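Local coordinates for protein leucine aminopeptidase 2, chloroplastic (Streptomyces sp. BC16019, PDB 5LHJ) that acts in bottromycin maturation as a metalloaminopeptidase of the M17 family, probably removing N-terminal amino acids from peptides, at residues Ala407-Cys412 with Val486-Glu491; Gly387-Pro392 with Ala459-Ala464. All coordinates share one frame; numbering follows the deposited sequence.

Contact 1. Residues Ala407-Cys412 with Val486-Glu491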
# COMPACT_ATOMS: atom_id res chain seq x y z
N ALA A 407 5.68 -18.57 37.20
CA ALA A 407 4.66 -17.54 37.06
C ALA A 407 3.61 -17.83 35.99
O ALA A 407 2.58 -17.17 35.97
CB ALA A 407 5.32 -16.20 36.79
N GLY A 408 3.86 -18.80 35.11
CA GLY A 408 2.95 -19.08 34.00
C GLY A 408 3.00 -18.04 32.88
O GLY A 408 1.99 -17.81 32.21
N GLU A 409 4.16 -17.42 32.68
CA GLU A 409 4.35 -16.44 31.60
C GLU A 409 5.36 -17.00 30.60
O GLU A 409 6.37 -17.60 30.98
CB GLU A 409 4.82 -15.10 32.17
CG GLU A 409 3.83 -14.53 33.16
CD GLU A 409 4.06 -13.07 33.53
OE1 GLU A 409 5.13 -12.74 34.09
OE2 GLU A 409 3.13 -12.25 33.30
N SER A 410 5.07 -16.81 29.32
CA SER A 410 5.88 -17.41 28.25
C SER A 410 6.97 -16.45 27.75
O SER A 410 6.67 -15.34 27.29
CB SER A 410 4.96 -17.82 27.10
OG SER A 410 5.71 -18.35 26.03
N PHE A 411 8.23 -16.90 27.84
CA PHE A 411 9.38 -16.21 27.28
C PHE A 411 10.21 -17.15 26.41
O PHE A 411 10.27 -18.34 26.68
CB PHE A 411 10.29 -15.67 28.39
CG PHE A 411 9.84 -14.37 28.95
CD1 PHE A 411 8.97 -14.33 30.03
CD2 PHE A 411 10.29 -13.16 28.41
CE1 PHE A 411 8.55 -13.12 30.56
CE2 PHE A 411 9.87 -11.95 28.93
CZ PHE A 411 9.01 -11.93 30.01
N CYS A 412 10.86 -16.57 25.41
CA CYS A 412 11.82 -17.26 24.56
C CYS A 412 13.12 -16.49 24.61
O CYS A 412 13.12 -15.29 24.33
CB CYS A 412 11.32 -17.30 23.12
SG CYS A 412 12.48 -18.13 22.01
N VAL A 486 5.09 -8.82 35.39
CA VAL A 486 5.09 -8.52 36.82
C VAL A 486 5.44 -9.77 37.64
O VAL A 486 6.35 -9.75 38.46
CB VAL A 486 3.74 -7.93 37.30
CG1 VAL A 486 3.70 -7.82 38.82
CG2 VAL A 486 3.50 -6.56 36.68
N ARG A 487 4.74 -10.86 37.37
CA ARG A 487 4.96 -12.06 38.15
C ARG A 487 6.29 -12.75 37.83
O ARG A 487 6.93 -13.29 38.74
CB ARG A 487 3.75 -12.99 38.03
CG ARG A 487 2.61 -12.46 38.90
CD ARG A 487 1.34 -13.26 38.74
NE ARG A 487 0.81 -12.93 37.43
CZ ARG A 487 0.50 -13.77 36.46
NH1 ARG A 487 0.54 -15.09 36.62
NH2 ARG A 487 0.07 -13.26 35.32
N THR A 488 6.74 -12.69 36.58
CA THR A 488 8.11 -13.13 36.25
C THR A 488 9.17 -12.34 37.03
O THR A 488 10.10 -12.92 37.58
CB THR A 488 8.38 -13.07 34.73
OG1 THR A 488 7.51 -13.98 34.06
CG2 THR A 488 9.82 -13.44 34.41
N LEU A 489 9.03 -11.02 37.08
CA LEU A 489 9.96 -10.18 37.82
C LEU A 489 9.98 -10.55 39.31
O LEU A 489 11.04 -10.69 39.90
CB LEU A 489 9.65 -8.70 37.68
CG LEU A 489 9.98 -8.02 36.34
CD1 LEU A 489 9.47 -6.59 36.42
CD2 LEU A 489 11.46 -8.05 36.00
N ILE A 490 8.80 -10.70 39.90
CA ILE A 490 8.72 -11.08 41.31
C ILE A 490 9.39 -12.43 41.56
O ILE A 490 10.19 -12.55 42.49
CB ILE A 490 7.26 -11.09 41.83
CG1 ILE A 490 6.69 -9.67 41.83
CG2 ILE A 490 7.19 -11.69 43.24
CD1 ILE A 490 5.19 -9.61 42.07
N GLU A 491 9.10 -13.43 40.74
CA GLU A 491 9.76 -14.73 40.90
C GLU A 491 11.28 -14.69 40.67
O GLU A 491 12.04 -15.39 41.36
CB GLU A 491 9.09 -15.79 40.03
CG GLU A 491 7.75 -16.25 40.56
CD GLU A 491 7.84 -17.09 41.84
OE1 GLU A 491 8.92 -17.63 42.16
OE2 GLU A 491 6.81 -17.23 42.53
O HOH W 1 2.40 -10.88 35.51
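Glu409 reaches out from the turn after one helix to the first turn of another, and its OE1 takes two bonds from a single residue: the hydroxyl OG1 of Thr488 donates to it at 2.7 Å, and the backbone N of Thr488 at 3.0 Å. Both donors come in on the anti side of the carboxylate, the hydroxyl nearer its plane than the amide. Thr488 can offer the two together because its OG1 stands beside its own backbone N (chi1 -63°). OG1 also sits at the edge of the Phe411 ring, 3.8 Å from CE1, with CG2 a little farther from the same carbon. The other oxygen of Glu409, OE2, accepts from the amide of Ala485 and from a water, and that water accepts from the backbone N of Arg487. A carboxylate suits a helix start, where N-H groups lack partners in the helix and the dipole would probably favour a negative charge. With an alanine here the amide and hydroxyl of Thr488 would probably lose their shared acceptor, and the water one of its partners. Arg487 adds a long salt bridge, NH2 to Glu409 OE2 at 3.8 Å, with no N-H pointed at the oxygen; its NE bonds to Thr177, and NH1 has a weak, long ion pair with Glu133. Ala407 is small enough for its CB to sit 3.8 Å from Arg487 CB, against the helix backbone. After it, Gly408 ends the helix in a Schellman motif, with a positive phi (74°) that glycine accepts readily. Helix 394-407 thus lies beside helix 486-498, joined also by the Glu491-Arg406 salt bridge; Val486 faces helices 286-301 and 164-185, and strand 410-413 runs on into the catalytic-domain sheet.

Contact 2. Residues Gly387-Pro392 with Ala459-Ala464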
# COMPACT_ATOMS: atom_id res chain seq x y z
N GLY A 387 7.08 -13.34 25.31
CA GLY A 387 8.08 -12.28 25.36
C GLY A 387 9.44 -12.77 24.89
O GLY A 387 9.67 -13.99 24.81
N ALA A 388 10.34 -11.84 24.58
CA ALA A 388 11.72 -12.16 24.19
C ALA A 388 12.67 -11.81 25.33
O ALA A 388 12.55 -10.72 25.94
CB ALA A 388 12.09 -11.42 22.92
N LEU A 389 13.59 -12.73 25.63
CA LEU A 389 14.61 -12.55 26.68
C LEU A 389 15.99 -12.51 26.03
O LEU A 389 16.33 -13.41 25.26
CB LEU A 389 14.57 -13.72 27.67
CG LEU A 389 15.76 -13.90 28.62
CD1 LEU A 389 15.91 -12.72 29.58
CD2 LEU A 389 15.62 -15.19 29.40
N PHE A 390 16.78 -11.49 26.35
CA PHE A 390 18.18 -11.40 25.92
C PHE A 390 19.08 -11.25 27.13
O PHE A 390 18.81 -10.44 28.01
CB PHE A 390 18.39 -10.18 25.05
CG PHE A 390 17.74 -10.25 23.70
CD1 PHE A 390 16.43 -9.83 23.53
CD2 PHE A 390 18.45 -10.70 22.59
CE1 PHE A 390 15.82 -9.86 22.27
CE2 PHE A 390 17.85 -10.75 21.34
CZ PHE A 390 16.54 -10.33 21.18
N THR A 391 20.18 -12.02 27.15
CA THR A 391 21.25 -11.81 28.13
C THR A 391 22.49 -12.57 27.69
O THR A 391 22.36 -13.67 27.14
CB THR A 391 20.87 -12.27 29.56
OG1 THR A 391 21.98 -12.11 30.46
CG2 THR A 391 20.43 -13.71 29.60
N PRO A 392 23.69 -12.01 27.92
CA PRO A 392 24.91 -12.80 27.66
C PRO A 392 25.23 -13.83 28.75
O PRO A 392 26.11 -14.66 28.55
CB PRO A 392 26.01 -11.74 27.59
CG PRO A 392 25.50 -10.59 28.36
CD PRO A 392 24.00 -10.62 28.31
N ALA A 459 20.08 -8.34 31.76
CA ALA A 459 19.07 -8.99 30.94
C ALA A 459 18.07 -7.96 30.44
O ALA A 459 17.79 -6.96 31.10
CB ALA A 459 18.34 -10.09 31.73
N HIS A 460 17.52 -8.23 29.25
CA HIS A 460 16.56 -7.36 28.58
C HIS A 460 15.33 -8.19 28.23
O HIS A 460 15.44 -9.26 27.61
CB HIS A 460 17.23 -6.78 27.33
CG HIS A 460 16.29 -6.27 26.28
ND1 HIS A 460 15.35 -5.29 26.52
CD2 HIS A 460 16.17 -6.60 24.97
CE1 HIS A 460 14.68 -5.05 25.41
NE2 HIS A 460 15.17 -5.82 24.45
N LEU A 461 14.16 -7.71 28.66
CA LEU A 461 12.88 -8.36 28.37
C LEU A 461 12.08 -7.48 27.40
O LEU A 461 11.70 -6.38 27.76
CB LEU A 461 12.07 -8.55 29.65
CG LEU A 461 12.69 -9.31 30.82
CD1 LEU A 461 11.64 -9.60 31.90
CD2 LEU A 461 13.28 -10.60 30.35
N ASP A 462 11.85 -7.98 26.18
CA ASP A 462 11.07 -7.25 25.18
C ASP A 462 9.66 -7.84 25.20
O ASP A 462 9.46 -8.98 24.79
CB ASP A 462 11.73 -7.37 23.80
CG ASP A 462 11.09 -6.46 22.74
OD1 ASP A 462 9.97 -5.90 22.93
OD2 ASP A 462 11.72 -6.31 21.67
N ILE A 463 8.71 -7.07 25.72
CA ILE A 463 7.37 -7.59 26.02
C ILE A 463 6.26 -6.90 25.20
O ILE A 463 5.11 -6.89 25.61
CB ILE A 463 7.06 -7.51 27.53
CG1 ILE A 463 7.05 -6.06 28.04
CG2 ILE A 463 8.08 -8.35 28.31
CD1 ILE A 463 6.39 -5.88 29.40
N ALA A 464 6.62 -6.37 24.03
CA ALA A 464 5.70 -5.59 23.20
C ALA A 464 4.34 -6.27 22.94
O ALA A 464 3.28 -5.70 23.21
CB ALA A 464 6.37 -5.23 21.87
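Leu389 and Leu461 make the tightest side-chain meeting here, CD1 against CD2 at 3.5 Å, closer than usual for two methyl carbons. They form a non-hydrogen-bonded pair, their side chains lying side by side on one face of the sheet, where Leu389 also touches Leu401 of helix 394-407; branched apolar chains suit this buried layer. On either side of that pair the backbones are joined by two hydrogen-bonded pairs, Ala388 with Asp462 and Phe390 with His460. Each of these has two bonds, the straightest running from Ala388 N to Asp462 O at 3.0 Å (177° at the hydrogen). This is regular antiparallel pairing within the mixed sheet of the catalytic domain, where strand 458-462 has a parallel neighbour, 367-372, beyond it. On the other face the rings of Phe390 and His460 meet less fully. Their planes are 24° apart but slid so far that they barely overlap, with centroids 5.7 Å apart, and only Phe390 CD1 and His460 CD2 come close. His460 ND1 is hydrogen-bonded to Asp370 OD1, while helix 440-449 covers both rings. Ala388 has just a methyl to set beside Asp462, whose carboxylate is held by Leu374 N and Thr375 OG1.

The two contacts, their centres about 12 Å apart, are joined through neighbouring strands of one sheet: Ser410 O lies 2.8 Å from Gly387 N and Cys412 N 2.9 Å from Gly387 O, both probable hydrogen bonds. Phe411 of contact 1 extends this join, its CE2 lying 3.9 Å from Leu461 CD2 of contact 2. Along the chain their segments alternate. They differ in their relation to the metal site: contact 1 lies away from it, whereas the side chain of Asp462 in contact 2 is about 8 Å from those of Lys261 and Asp284, residues that bind manganese in this protein, although no manganese is modelled on this chain.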